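Local atomic coordinates of flavin reductase domain protein (PDB entry 2QCK), a protein that probably binds FMN and probably catalyses flavin reduction as a flavin reductase-like oxidoreductase. Residues A[85-88]-A[89-93]; A[150-154]-A[155-159]. All blocks are in the same frame, centred on the assembly; numbering follows the deposited sequence. Where two conformers were deposited one is given.

Contact 1 (A[85-88]-A[89-93]); sequences LADR and FARTK
Arg91 reaches back over the last turn of helix 83-88 to Asp87, and its side chain can be followed atom by atom. CB and CG run past the backbone carbonyl of Asp87, with CG 3.4 Å from Asp87 O. CD then moves on to the carboxylate, 3.6 Å from Asp87 OD2. At NE the single N-H is shared by both carboxylate oxygens: Arg91 NE lies 3.1 Å from Asp87 OD1 and equally far from Asp87 OD2, each bond weak and bent, and together they make up the salt bridge. The chain is extended from CG to NE, with chi2 at 180° and chi3 at -176°, which spans the distance from the backbone to the acid. The carboxylate comes to the guanidinium at its edge, yet the two planes are turned 60° from each other. With an alanine at Asp87, Arg91 NE would probably lose its anionic mate and the guanidinium would be set freer to swing away.

Beneath this bridge the backbone ends its helix. Phe89 N still donates to Leu85 O (3.0 Å), whereas Ala90 N goes to Asp87 O (3.1 Å), one residue short of a helical bond. On the buried side Leu85 and Phe89 lie alongside each other, Leu85 CD1 touching Phe89 CE1 at 3.9 Å, while Phe96 meets the Phe89 ring edge-to-face. In one of its conformers Arg88 probably pairs with Glu84, back along the helix.

The chemistry thus divides this helix end in two: an apolar side set against strands 22-31 and 109-111, and a charged side where a bifurcated, weakly bonded ion pair ties the departing loop to the final turn.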
loop_
_atom_site.group_PDB
_atom_site.type_symbol
_atom_site.label_atom_id
_atom_site.label_comp_id
_atom_site.label_asym_id
_atom_site.label_seq_id
_atom_site.Cartn_x
_atom_site.Cartn_y
_atom_site.Cartn_z
ATOM N N LEU A 85 6.003 -11.043 -15.556
ATOM C CA LEU A 85 6.416 -11.665 -14.326
ATOM C C LEU A 85 5.361 -11.435 -13.256
ATOM O O LEU A 85 4.984 -12.393 -12.543
ATOM C CB LEU A 85 7.759 -11.079 -13.909
ATOM C CG LEU A 85 8.573 -11.710 -12.801
ATOM C CD1 LEU A 85 9.219 -13.047 -13.223
ATOM C CD2 LEU A 85 9.590 -10.617 -12.390
ATOM N N ALA A 86 4.846 -10.201 -13.189
ATOM C CA ALA A 86 3.674 -9.882 -12.357
ATOM C C ALA A 86 2.493 -10.825 -12.602
ATOM O O ALA A 86 1.932 -11.360 -11.661
ATOM C CB ALA A 86 3.221 -8.412 -12.499
ATOM N N ASP A 87 2.120 -11.038 -13.851
ATOM C CA ASP A 87 1.018 -11.916 -14.186
ATOM C C ASP A 87 1.300 -13.398 -13.819
ATOM O O ASP A 87 0.422 -14.084 -13.284
ATOM C CB ASP A 87 0.725 -11.748 -15.668
ATOM C CG ASP A 87 -0.602 -12.324 -16.079
ATOM O OD1 ASP A 87 -1.667 -11.800 -15.653
ATOM O OD2 ASP A 87 -0.593 -13.276 -16.874
ATOM N N ARG A 88 2.508 -13.866 -14.147
ATOM C CA ARG A 88 3.056 -15.177 -13.700
ATOM C C ARG A 88 2.793 -15.443 -12.230
ATOM O O ARG A 88 2.337 -16.508 -11.843
ATOM C CB ARG A 88 4.586 -15.221 -13.865
ATOM C CG ARG A 88 5.131 -16.133 -14.941
ATOM C CD ARG A 88 6.658 -15.899 -15.096
ATOM N NE ARG A 88 7.106 -16.005 -16.479
ATOM C CZ ARG A 88 8.138 -15.358 -17.010
ATOM N NH1 ARG A 88 8.872 -14.512 -16.306
ATOM N NH2 ARG A 88 8.427 -15.548 -18.282
ATOM N N PHE A 89 3.143 -14.453 -11.418
ATOM C CA PHE A 89 3.145 -14.579 -9.969
ATOM C C PHE A 89 1.788 -14.288 -9.318
ATOM O O PHE A 89 1.662 -14.323 -8.074
ATOM C CB PHE A 89 4.288 -13.719 -9.426
ATOM C CG PHE A 89 5.594 -14.457 -9.390
ATOM C CD1 PHE A 89 6.425 -14.520 -10.503
ATOM C CD2 PHE A 89 5.951 -15.168 -8.262
ATOM C CE1 PHE A 89 7.600 -15.211 -10.470
ATOM C CE2 PHE A 89 7.125 -15.890 -8.237
ATOM C CZ PHE A 89 7.960 -15.904 -9.346
ATOM N N ALA A 90 0.779 -14.023 -10.159
ATOM C CA ALA A 90 -0.591 -13.811 -9.707
ATOM C C ALA A 90 -1.477 -14.995 -10.061
ATOM O O ALA A 90 -2.582 -15.090 -9.535
ATOM C CB ALA A 90 -1.183 -12.470 -10.299
ATOM N N ARG A 91 -1.014 -15.859 -10.959
ATOM C CA ARG A 91 -1.802 -16.981 -11.473
ATOM C C ARG A 91 -1.341 -18.304 -10.873
ATOM O O ARG A 91 -0.334 -18.366 -10.172
ATOM C CB ARG A 91 -1.762 -17.027 -13.007
ATOM C CG ARG A 91 -2.482 -15.836 -13.608
ATOM C CD ARG A 91 -2.483 -15.802 -15.118
ATOM N NE ARG A 91 -3.113 -14.561 -15.613
ATOM C CZ ARG A 91 -4.429 -14.316 -15.683
ATOM N NH1 ARG A 91 -5.339 -15.218 -15.347
ATOM N NH2 ARG A 91 -4.849 -13.142 -16.129
ATOM N N THR A 92 -2.100 -19.353 -11.136
ATOM C CA THR A 92 -1.913 -20.586 -10.445
ATOM C C THR A 92 -0.859 -21.491 -11.057
ATOM O O THR A 92 -0.588 -22.536 -10.485
ATOM C CB THR A 92 -3.198 -21.374 -10.452
ATOM O OG1 THR A 92 -3.559 -21.559 -11.810
ATOM C CG2 THR A 92 -4.291 -20.636 -9.689
ATOM N N LYS A 93 -0.265 -21.157 -12.195
ATOM C CA LYS A 93 0.687 -22.081 -12.824
ATOM C C LYS A 93 1.975 -22.124 -11.973
ATOM O O LYS A 93 2.140 -21.337 -11.056
ATOM C CB LYS A 93 0.953 -21.671 -14.281
ATOM C CG LYS A 93 1.603 -22.747 -15.184
HETATM O O HOH W 1 1.587 -18.649 -12.772
#

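Contact 2 (A[150-154]-A[155-159]); sequences LLYHS and GAYSQ
Four backbone hydrogen bonds join Leu151-His153 to Ala156-Ser158, two at each of two paired positions. Where His153 faces Ala156, Ala156 N donates to His153 O over 2.7 Å and His153 N to Ala156 O over 2.9 Å. Two residues along, Ser158 N donates to Leu151 O at 2.9 Å, and Leu151 N returns a bond to Ser158 O at 3.0 Å. Between them Tyr152 and Tyr157 form the non-hydrogen-bonded pair, with CA-H...O contacts running from Tyr157 CA to Leu151 O and from Tyr152 CA to Ala156 O.

Their rings meet on one face of the hairpin in a T-shaped stack. The edge of Tyr152 is directed at the face of Tyr157, with centroids 5.0 Å apart and planes at 63°; Tyr152 CD1 sits over that face toward its rim, 3.7 Å from Tyr157 CD1. Having CG anti to its backbone N (chi1 -169°) carries the Tyr152 ring across to the other strand and over the turn, where its hydroxyl comes 3.3 Å from Gly155 CA and Ala156 N lies over one ring face. Leu150 approaches the Tyr157 ring obliquely, its CG 3.9 Å from Tyr157 CD1. Leu151, on the face shared with His153, Ala156 and Ser158, sends CD1 against the backbone of Gln159.

At the bend, Ser154 and Gly155 both have positive phi, and Ser154 OG is hydrogen-bonded to Arg18. At the other end, Ser158 and Gln159 pair antiparallel with a strand of the second subunit, so the sheet continues across the interface. Such geometry is that of a beta hairpin with a two-residue loop, closed by a type I' turn from His153 to Ala156, and here part of the dimer interface.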
loop_
_atom_site.group_PDB
_atom_site.type_symbol
_atom_site.label_atom_id
_atom_site.label_comp_id
_atom_site.label_asym_id
_atom_site.label_seq_id
_atom_site.Cartn_x
_atom_site.Cartn_y
_atom_site.Cartn_z
ATOM N N LEU A 150 5.513 -0.309 -12.328
ATOM C CA LEU A 150 4.269 -0.985 -12.696
ATOM C C LEU A 150 3.200 -0.720 -11.637
ATOM O O LEU A 150 3.444 -0.850 -10.410
ATOM C CB LEU A 150 4.523 -2.492 -12.840
ATOM C CG LEU A 150 3.451 -3.430 -13.415
ATOM C CD1 LEU A 150 3.129 -3.025 -14.840
ATOM C CD2 LEU A 150 3.947 -4.873 -13.331
ATOM N N LEU A 151 2.013 -0.372 -12.132
ATOM C CA LEU A 151 0.848 -0.130 -11.303
ATOM C C LEU A 151 -0.229 -1.121 -11.643
ATOM O O LEU A 151 -0.209 -1.747 -12.711
ATOM C CB LEU A 151 0.319 1.263 -11.553
ATOM C CG LEU A 151 1.369 2.351 -11.778
ATOM C CD1 LEU A 151 0.665 3.573 -12.361
ATOM C CD2 LEU A 151 2.038 2.651 -10.501
ATOM N N TYR A 152 -1.160 -1.293 -10.712
ATOM C CA TYR A 152 -2.334 -2.123 -10.966
ATOM C C TYR A 152 -3.545 -1.393 -10.441
ATOM O O TYR A 152 -3.535 -0.865 -9.337
ATOM C CB TYR A 152 -2.206 -3.394 -10.220
ATOM C CG TYR A 152 -3.207 -4.432 -10.588
ATOM C CD1 TYR A 152 -3.090 -5.127 -11.761
ATOM C CD2 TYR A 152 -4.293 -4.735 -9.751
ATOM C CE1 TYR A 152 -3.973 -6.091 -12.095
ATOM C CE2 TYR A 152 -5.211 -5.725 -10.106
ATOM C CZ TYR A 152 -5.031 -6.382 -11.277
ATOM O OH TYR A 152 -5.901 -7.380 -11.666
ATOM N N HIS A 153 -4.582 -1.331 -11.249
ATOM C CA HIS A 153 -5.729 -0.533 -10.922
ATOM C C HIS A 153 -6.920 -1.154 -11.634
ATOM O O HIS A 153 -6.826 -1.511 -12.824
ATOM C CB HIS A 153 -5.514 0.896 -11.405
ATOM C CG HIS A 153 -6.777 1.649 -11.614
ATOM N ND1 HIS A 153 -7.797 1.664 -10.679
ATOM C CD2 HIS A 153 -7.213 2.384 -12.661
ATOM C CE1 HIS A 153 -8.804 2.388 -11.137
ATOM N NE2 HIS A 153 -8.474 2.840 -12.336
ATOM N N SER A 154 -8.008 -1.283 -10.880
ATOM C CA SER A 154 -9.266 -1.854 -11.345
ATOM C C SER A 154 -9.038 -2.987 -12.343
ATOM O O SER A 154 -9.546 -2.972 -13.454
ATOM C CB SER A 154 -10.135 -0.781 -11.969
ATOM O OG SER A 154 -11.412 -1.350 -12.238
ATOM N N GLY A 155 -8.235 -3.955 -11.941
ATOM C CA GLY A 155 -8.007 -5.145 -12.736
ATOM C C GLY A 155 -7.088 -5.005 -13.923
ATOM O O GLY A 155 -7.006 -5.934 -14.694
ATOM N N ALA A 156 -6.338 -3.906 -14.067
ATOM C CA ALA A 156 -5.456 -3.789 -15.218
ATOM C C ALA A 156 -4.104 -3.273 -14.779
ATOM O O ALA A 156 -4.019 -2.469 -13.854
ATOM C CB ALA A 156 -6.063 -2.842 -16.288
ATOM N N TYR A 157 -3.057 -3.763 -15.439
ATOM C CA TYR A 157 -1.725 -3.207 -15.276
ATOM C C TYR A 157 -1.636 -1.892 -16.020
ATOM O O TYR A 157 -2.014 -1.802 -17.168
ATOM C CB TYR A 157 -0.663 -4.189 -15.764
ATOM C CG TYR A 157 -0.526 -5.406 -14.870
ATOM C CD1 TYR A 157 0.059 -5.322 -13.599
ATOM C CD2 TYR A 157 -0.979 -6.636 -15.283
ATOM C CE1 TYR A 157 0.157 -6.471 -12.771
ATOM C CE2 TYR A 157 -0.870 -7.754 -14.469
ATOM C CZ TYR A 157 -0.317 -7.663 -13.229
ATOM O OH TYR A 157 -0.244 -8.794 -12.446
ATOM N N SER A 158 -1.094 -0.877 -15.350
ATOM C CA SER A 158 -1.024 0.477 -15.838
ATOM C C SER A 158 0.380 1.016 -15.627
ATOM O O SER A 158 1.211 0.405 -14.940
ATOM C CB SER A 158 -1.991 1.373 -15.062
ATOM O OG SER A 158 -3.340 1.092 -15.418
ATOM N N GLN A 159 0.632 2.165 -16.230
ATOM C CA GLN A 159 1.866 2.870 -16.024
ATOM C C GLN A 159 1.526 4.277 -15.544
ATOM O O GLN A 159 0.481 4.802 -15.906
ATOM C CB GLN A 159 2.636 2.920 -17.310
ATOM C CG GLN A 159 2.067 3.879 -18.330
ATOM C CD GLN A 159 2.928 3.941 -19.547
ATOM O OE1 GLN A 159 4.083 4.376 -19.476
ATOM N NE2 GLN A 159 2.381 3.499 -20.681
#

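How the contacts relate
Contact 1 comes first along the chain, at the end of helix 83-88 and in the loop leading toward strand 101-103; contact 2 follows in the hairpin of strands 151-153 and 156-162. Their centres lie about 14 Å apart, and they touch directly. The hydroxyl of Tyr157 packs on the backbone of Ala86 and Asp87, and Leu150 CD2 comes 3.7 Å from Ala86 CB. Both also pack on strand 22-31, which pairs with strand 151-153 in the main antiparallel sheet. The helix end therefore packs against both strand 22-31 and the hairpin of that sheet, and the hairpin in turn connects this part of the flavin reductase-like domain to the second subunit.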